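Side-chain contacts in Bse634I restriction endonuclease (Geobacillus stearothermophilus, PDB 1KNV), which probably cuts double-stranded DNA as a metal-dependent type II restriction endonuclease of the PD-(D/E)XK superfamily: residues I31-H36 with E51-D56; W88-K93 with M286-I291. All coordinates share one frame; numbering follows the deposited sequence.

Contact 1: I31-H36 with E51-D56; sequences IELYHH and ENYVKD
Tyr53 and Leu33 meet broadside: the methyl CD2 of Leu33 stands over the middle of the phenol ring, 3.9 Å from its centroid and only 12° off the ring normal, a CH-pi contact of nearly ideal placement. The second methyl reaches the root of the same side chain, with Leu33 CD1 3.7 Å from Tyr53 CB, and the two side chains run past each other in opposite directions. At the far end of the ring, Glu32 joins in. Its chain, extended beyond CG, crosses the tyrosine at about a right angle and brings OE1 to the ring edge, where Tyr53 OH donates a hydrogen bond to Glu32 OE1; the modelled 2.4 Å is shorter than normal and its exact length doubtful. Carboxylate and ring planes are 77° apart. Ser8 OG hydrogen-bonds with both Tyr53 OH and Glu32 OE1, and Asn9 N with Glu32 OE2, so the carboxylate also ties in the chain before the first strand. A phenylalanine in place of Tyr53 could still lie under Leu33 but would probably leave Glu32 OE1 without its phenol donor. A tyrosine covered on one face by leucine and held at its hydroxyl by glutamate thus joins the C-terminal end of helix 26-33 to the middle of helix 43-60, at the surface and away from the metal site.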
loop_
_atom_site.group_PDB
_atom_site.type_symbol
_atom_site.label_atom_id
_atom_site.label_comp_id
_atom_site.label_asym_id
_atom_site.label_seq_id
_atom_site.Cartn_x
_atom_site.Cartn_y
_atom_site.Cartn_z
ATOM N N ILE B 31 -6.863 -24.200 45.800
ATOM C CA ILE B 31 -7.050 -25.624 46.018
ATOM C C ILE B 31 -7.856 -25.891 47.286
ATOM O O ILE B 31 -8.806 -26.673 47.277
ATOM C CB ILE B 31 -5.692 -26.333 46.111
ATOM C CG1 ILE B 31 -4.889 -26.057 44.841
ATOM C CG2 ILE B 31 -5.896 -27.825 46.292
ATOM C CD1 ILE B 31 -3.526 -26.657 44.861
ATOM N N GLU B 32 -7.465 -25.225 48.370
ATOM C CA GLU B 32 -8.132 -25.366 49.655
ATOM C C GLU B 32 -9.606 -25.007 49.578
ATOM O O GLU B 32 -10.420 -25.596 50.284
ATOM C CB GLU B 32 -7.438 -24.491 50.716
ATOM C CG GLU B 32 -6.216 -25.154 51.356
ATOM C CD GLU B 32 -5.412 -24.185 52.206
ATOM O OE1 GLU B 32 -6.027 -23.259 52.780
ATOM O OE2 GLU B 32 -4.178 -24.360 52.299
ATOM N N LEU B 33 -9.957 -24.052 48.728
ATOM C CA LEU B 33 -11.354 -23.650 48.635
ATOM C C LEU B 33 -12.084 -24.271 47.445
ATOM O O LEU B 33 -13.289 -24.088 47.293
ATOM C CB LEU B 33 -11.478 -22.136 48.571
ATOM C CG LEU B 33 -11.012 -21.338 49.769
ATOM C CD1 LEU B 33 -11.267 -19.858 49.545
ATOM C CD2 LEU B 33 -11.767 -21.848 50.957
ATOM N N TYR B 34 -11.371 -25.034 46.619
ATOM C CA TYR B 34 -12.011 -25.683 45.478
ATOM C C TYR B 34 -11.631 -27.152 45.301
ATOM O O TYR B 34 -11.270 -27.595 44.214
ATOM C CB TYR B 34 -11.741 -24.902 44.192
ATOM C CG TYR B 34 -12.262 -23.480 44.253
ATOM C CD1 TYR B 34 -11.438 -22.432 44.641
ATOM C CD2 TYR B 34 -13.586 -23.195 43.962
ATOM C CE1 TYR B 34 -11.924 -21.131 44.742
ATOM C CE2 TYR B 34 -14.079 -21.902 44.064
ATOM C CZ TYR B 34 -13.239 -20.883 44.455
ATOM O OH TYR B 34 -13.719 -19.598 44.567
ATOM N N HIS B 35 -11.750 -27.905 46.389
ATOM C CA HIS B 35 -11.459 -29.329 46.389
ATOM C C HIS B 35 -12.543 -30.100 45.660
ATOM O O HIS B 35 -12.297 -31.211 45.206
ATOM C CB HIS B 35 -11.390 -29.875 47.820
ATOM C CG HIS B 35 -10.045 -29.754 48.464
ATOM N ND1 HIS B 35 -9.659 -28.647 49.191
ATOM C CD2 HIS B 35 -9.003 -30.618 48.518
ATOM C CE1 HIS B 35 -8.442 -28.836 49.670
ATOM N NE2 HIS B 35 -8.020 -30.026 49.276
ATOM N N HIS B 36 -13.738 -29.524 45.551
ATOM C CA HIS B 36 -14.830 -30.243 44.907
ATOM C C HIS B 36 -15.583 -29.540 43.787
ATOM O O HIS B 36 -16.529 -30.096 43.232
ATOM C CB HIS B 36 -15.829 -30.718 45.967
ATOM C CG HIS B 36 -15.257 -31.707 46.939
ATOM N ND1 HIS B 36 -14.402 -31.345 47.958
ATOM C CD2 HIS B 36 -15.407 -33.051 47.032
ATOM C CE1 HIS B 36 -14.048 -32.421 48.639
ATOM N NE2 HIS B 36 -14.644 -33.469 48.097
ATOM N N GLU B 51 -10.147 -13.780 49.237
ATOM C CA GLU B 51 -9.459 -12.754 50.011
ATOM C C GLU B 51 -9.758 -12.888 51.501
ATOM O O GLU B 51 -8.843 -13.016 52.324
ATOM C CB GLU B 51 -9.861 -11.358 49.535
ATOM C CG GLU B 51 -9.212 -10.253 50.353
ATOM C CD GLU B 51 -9.198 -8.918 49.644
ATOM O OE1 GLU B 51 -8.700 -7.945 50.244
ATOM O OE2 GLU B 51 -9.677 -8.842 48.489
ATOM N N ASN B 52 -11.043 -12.848 51.836
ATOM C CA ASN B 52 -11.473 -12.970 53.217
ATOM C C ASN B 52 -10.950 -14.263 53.815
ATOM O O ASN B 52 -10.559 -14.302 54.982
ATOM C CB ASN B 52 -12.989 -12.937 53.304
ATOM C CG ASN B 52 -13.564 -11.666 52.742
ATOM O OD1 ASN B 52 -12.972 -10.595 52.881
ATOM N ND2 ASN B 52 -14.730 -11.767 52.113
ATOM N N TYR B 53 -10.935 -15.324 53.020
ATOM C CA TYR B 53 -10.430 -16.587 53.517
ATOM C C TYR B 53 -8.996 -16.421 53.982
ATOM O O TYR B 53 -8.640 -16.826 55.083
ATOM C CB TYR B 53 -10.453 -17.646 52.437
ATOM C CG TYR B 53 -9.792 -18.925 52.881
ATOM C CD1 TYR B 53 -10.384 -19.744 53.843
ATOM C CD2 TYR B 53 -8.587 -19.334 52.323
ATOM C CE1 TYR B 53 -9.792 -20.945 54.227
ATOM C CE2 TYR B 53 -7.985 -20.531 52.699
ATOM C CZ TYR B 53 -8.594 -21.333 53.646
ATOM O OH TYR B 53 -8.016 -22.532 53.988
ATOM N N VAL B 54 -8.162 -15.842 53.128
ATOM C CA VAL B 54 -6.766 -15.628 53.486
ATOM C C VAL B 54 -6.695 -14.686 54.690
ATOM O O VAL B 54 -5.835 -14.833 55.558
ATOM C CB VAL B 54 -5.967 -15.035 52.296
ATOM C CG1 VAL B 54 -4.564 -14.638 52.740
ATOM C CG2 VAL B 54 -5.885 -16.064 51.172
ATOM N N LYS B 55 -7.607 -13.722 54.741
ATOM C CA LYS B 55 -7.631 -12.787 55.856
ATOM C C LYS B 55 -8.012 -13.487 57.167
ATOM O O LYS B 55 -7.508 -13.130 58.231
ATOM C CB LYS B 55 -8.588 -11.630 55.558
ATOM C CG LYS B 55 -8.063 -10.671 54.497
ATOM C CD LYS B 55 -9.004 -9.492 54.298
ATOM C CE LYS B 55 -8.395 -8.440 53.387
ATOM N NZ LYS B 55 -9.297 -7.268 53.208
ATOM N N ASP B 56 -8.895 -14.479 57.094
ATOM C CA ASP B 56 -9.277 -15.211 58.290
ATOM C C ASP B 56 -8.105 -16.065 58.739
ATOM O O ASP B 56 -7.832 -16.167 59.934
ATOM C CB ASP B 56 -10.492 -16.106 58.039
ATOM C CG ASP B 56 -11.766 -15.316 57.848
ATOM O OD1 ASP B 56 -11.813 -14.148 58.292
ATOM O OD2 ASP B 56 -12.724 -15.867 57.269
#

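Contact 2: W88-K93 with M286-I291; sequences WNYRVK and MLDQII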
loop_
_atom_site.group_PDB
_atom_site.type_symbol
_atom_site.label_atom_id
_atom_site.label_comp_id
_atom_site.label_asym_id
_atom_site.label_seq_id
_atom_site.Cartn_x
_atom_site.Cartn_y
_atom_site.Cartn_z
ATOM N N TRP B 88 -10.476 -23.297 29.598
ATOM C CA TRP B 88 -10.137 -24.699 29.386
ATOM C C TRP B 88 -11.413 -25.543 29.337
ATOM O O TRP B 88 -11.553 -26.396 28.463
ATOM C CB TRP B 88 -9.194 -25.194 30.492
ATOM C CG TRP B 88 -8.917 -26.673 30.469
ATOM C CD1 TRP B 88 -9.814 -27.684 30.692
ATOM C CD2 TRP B 88 -7.658 -27.305 30.235
ATOM N NE1 TRP B 88 -9.191 -28.904 30.611
ATOM C CE2 TRP B 88 -7.870 -28.702 30.332
ATOM C CE3 TRP B 88 -6.374 -26.829 29.953
ATOM C CZ2 TRP B 88 -6.836 -29.625 30.158
ATOM C CZ3 TRP B 88 -5.348 -27.750 29.781
ATOM C CH2 TRP B 88 -5.586 -29.133 29.883
ATOM N N ASN B 89 -12.344 -25.302 30.260
ATOM C CA ASN B 89 -13.590 -26.065 30.271
ATOM C C ASN B 89 -14.536 -25.646 29.138
ATOM O O ASN B 89 -15.378 -26.433 28.699
ATOM C CB ASN B 89 -14.301 -25.922 31.623
ATOM C CG ASN B 89 -13.581 -26.656 32.748
ATOM O OD1 ASN B 89 -12.939 -27.682 32.526
ATOM N ND2 ASN B 89 -13.706 -26.141 33.968
ATOM N N TYR B 90 -14.395 -24.409 28.664
ATOM C CA TYR B 90 -15.222 -23.896 27.574
ATOM C C TYR B 90 -15.012 -24.665 26.276
ATOM O O TYR B 90 -15.978 -25.070 25.629
ATOM C CB TYR B 90 -14.932 -22.411 27.319
ATOM C CG TYR B 90 -15.593 -21.851 26.066
ATOM C CD1 TYR B 90 -16.854 -21.264 26.109
ATOM C CD2 TYR B 90 -14.953 -21.923 24.834
ATOM C CE1 TYR B 90 -17.459 -20.764 24.950
ATOM C CE2 TYR B 90 -15.549 -21.432 23.677
ATOM C CZ TYR B 90 -16.797 -20.855 23.742
ATOM O OH TYR B 90 -17.369 -20.389 22.580
ATOM N N ARG B 91 -13.758 -24.857 25.875
ATOM C CA ARG B 91 -13.528 -25.567 24.625
ATOM C C ARG B 91 -13.934 -27.020 24.759
ATOM O O ARG B 91 -14.237 -27.684 23.762
ATOM C CB ARG B 91 -12.069 -25.461 24.169
ATOM C CG ARG B 91 -11.054 -26.100 25.070
ATOM C CD ARG B 91 -9.730 -26.303 24.325
ATOM N NE ARG B 91 -9.813 -27.323 23.272
ATOM C CZ ARG B 91 -9.887 -28.636 23.492
ATOM N NH1 ARG B 91 -9.894 -29.113 24.729
ATOM N NH2 ARG B 91 -9.940 -29.478 22.470
ATOM N N VAL B 92 -13.957 -27.515 25.992
ATOM C CA VAL B 92 -14.351 -28.896 26.216
ATOM C C VAL B 92 -15.857 -29.037 26.092
ATOM O O VAL B 92 -16.329 -29.838 25.296
ATOM C CB VAL B 92 -13.918 -29.409 27.596
ATOM C CG1 VAL B 92 -14.596 -30.736 27.881
ATOM C CG2 VAL B 92 -12.415 -29.595 27.629
ATOM N N LYS B 93 -16.619 -28.251 26.847
ATOM C CA LYS B 93 -18.072 -28.372 26.775
ATOM C C LYS B 93 -18.671 -27.921 25.446
ATOM O O LYS B 93 -19.769 -28.353 25.080
ATOM C CB LYS B 93 -18.736 -27.631 27.938
ATOM C CG LYS B 93 -18.644 -26.132 27.906
ATOM C CD LYS B 93 -19.230 -25.588 29.180
ATOM C CE LYS B 93 -19.241 -24.089 29.180
ATOM N NZ LYS B 93 -19.602 -23.582 30.526
ATOM N N MET B 286 -18.492 -14.269 26.046
ATOM C CA MET B 286 -17.454 -13.537 25.336
ATOM C C MET B 286 -16.781 -14.443 24.315
ATOM O O MET B 286 -16.614 -14.071 23.163
ATOM C CB MET B 286 -16.396 -13.034 26.311
ATOM C CG MET B 286 -15.127 -12.584 25.617
ATOM S SD MET B 286 -13.925 -11.979 26.762
ATOM C CE MET B 286 -13.335 -13.479 27.481
ATOM N N LEU B 287 -16.389 -15.635 24.752
ATOM C CA LEU B 287 -15.724 -16.577 23.872
ATOM C C LEU B 287 -16.638 -17.008 22.756
ATOM O O LEU B 287 -16.185 -17.265 21.647
ATOM C CB LEU B 287 -15.246 -17.789 24.664
ATOM C CG LEU B 287 -14.131 -17.449 25.651
ATOM C CD1 LEU B 287 -13.798 -18.657 26.522
ATOM C CD2 LEU B 287 -12.906 -16.968 24.853
ATOM N N ASP B 288 -17.930 -17.099 23.040
ATOM C CA ASP B 288 -18.870 -17.483 21.998
ATOM C C ASP B 288 -18.851 -16.453 20.890
ATOM O O ASP B 288 -18.840 -16.808 19.717
ATOM C CB ASP B 288 -20.294 -17.591 22.537
ATOM C CG ASP B 288 -20.555 -18.913 23.237
ATOM O OD1 ASP B 288 -19.854 -19.905 22.923
ATOM O OD2 ASP B 288 -21.471 -18.962 24.087
ATOM N N GLN B 289 -18.845 -15.176 21.259
ATOM C CA GLN B 289 -18.845 -14.120 20.257
ATOM C C GLN B 289 -17.538 -14.052 19.500
ATOM O O GLN B 289 -17.501 -13.657 18.338
ATOM C CB GLN B 289 -19.110 -12.753 20.882
ATOM C CG GLN B 289 -19.258 -11.686 19.804
ATOM C CD GLN B 289 -19.409 -10.280 20.348
ATOM O OE1 GLN B 289 -20.239 -10.028 21.230
ATOM N NE2 GLN B 289 -18.618 -9.347 19.811
ATOM N N ILE B 290 -16.463 -14.439 20.173
ATOM C CA ILE B 290 -15.143 -14.414 19.572
ATOM C C ILE B 290 -14.911 -15.571 18.607
ATOM O O ILE B 290 -14.452 -15.353 17.497
ATOM C CB ILE B 290 -14.056 -14.427 20.658
ATOM C CG1 ILE B 290 -14.079 -13.111 21.423
ATOM C CG2 ILE B 290 -12.704 -14.644 20.040
ATOM C CD1 ILE B 290 -13.017 -13.014 22.478
ATOM N N ILE B 291 -15.234 -16.792 19.017
ATOM C CA ILE B 291 -15.014 -17.951 18.157
ATOM C C ILE B 291 -15.900 -17.976 16.909
ATOM O O ILE B 291 -15.449 -18.353 15.823
ATOM C CB ILE B 291 -15.179 -19.294 18.943
ATOM C CG1 ILE B 291 -13.899 -19.622 19.725
ATOM C CG2 ILE B 291 -15.443 -20.440 17.985
ATOM C CD1 ILE B 291 -13.658 -18.776 20.922
#
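Tyr90 carries the whole of the first segment's share in this contact, reaching across to Leu287, Asp288 and Ile291 on the other helix. Its CG lies anti to the backbone N (chi1 171°), which sends the ring out from helix 68-93 toward helix 281-291. Leu287 lies along one face: CB sits 3.7 Å from the ring centroid in a CH-pi contact, displaced toward the hydroxyl end, while Leu287 CD1 comes within 3.7 Å of Tyr90 CG at the other end. The leucine thus spans the ring lengthwise, running counter to the tyrosine. Beyond the ring, Tyr90 OH gives a hydrogen bond of 2.6 Å to Asp288 OD1, meeting the anti side of the carboxylate from 30° out of its plane. The other oxygen, Asp288 OD2, forms a salt bridge with Arg94, just past the end of helix 68-93, so the aspartate is gripped from both oxygens. Ile291 adds a looser apolar touch, its CD1 4.3 Å from Tyr90 CE2. Three residues on from Tyr90, at the end of helix 68-93, Lys93 forms a further salt bridge with Asp284, this one between helix 68-93 and helix 281-291. Ile101 of strand 99-103 touches both Tyr90 and Leu287. The local axes of 88-93 and 286-291 approach to 11.5 Å and cross at -61°, a wide spacing bridged by a large aromatic residue, packed against the mixed beta-sheet of the PD-(D/E)XK nuclease fold.

Overall arrangement
Both contacts use the same device, a tyrosine whose face takes a leucine and whose hydroxyl donates to a carboxylate, but in different surroundings. Contact 1 lies at the surface, its centre about 23 Å from the centre of the chain, whereas contact 2 is partly buried, about 14 Å from it. Their centres are about 27 Å apart and their nearest atoms about 10 Å, without touching; helix 43-60 of contact 1 and helix 68-93 of contact 2 follow each other in the chain. Contact 1 is remote from the calcium site. In contact 2 the side chain of Leu287 is about 8 Å from that of Leu197 and about 11 Å from that of Asp146, which bind calcium in a structure of this protein, although none is bound to this chain here.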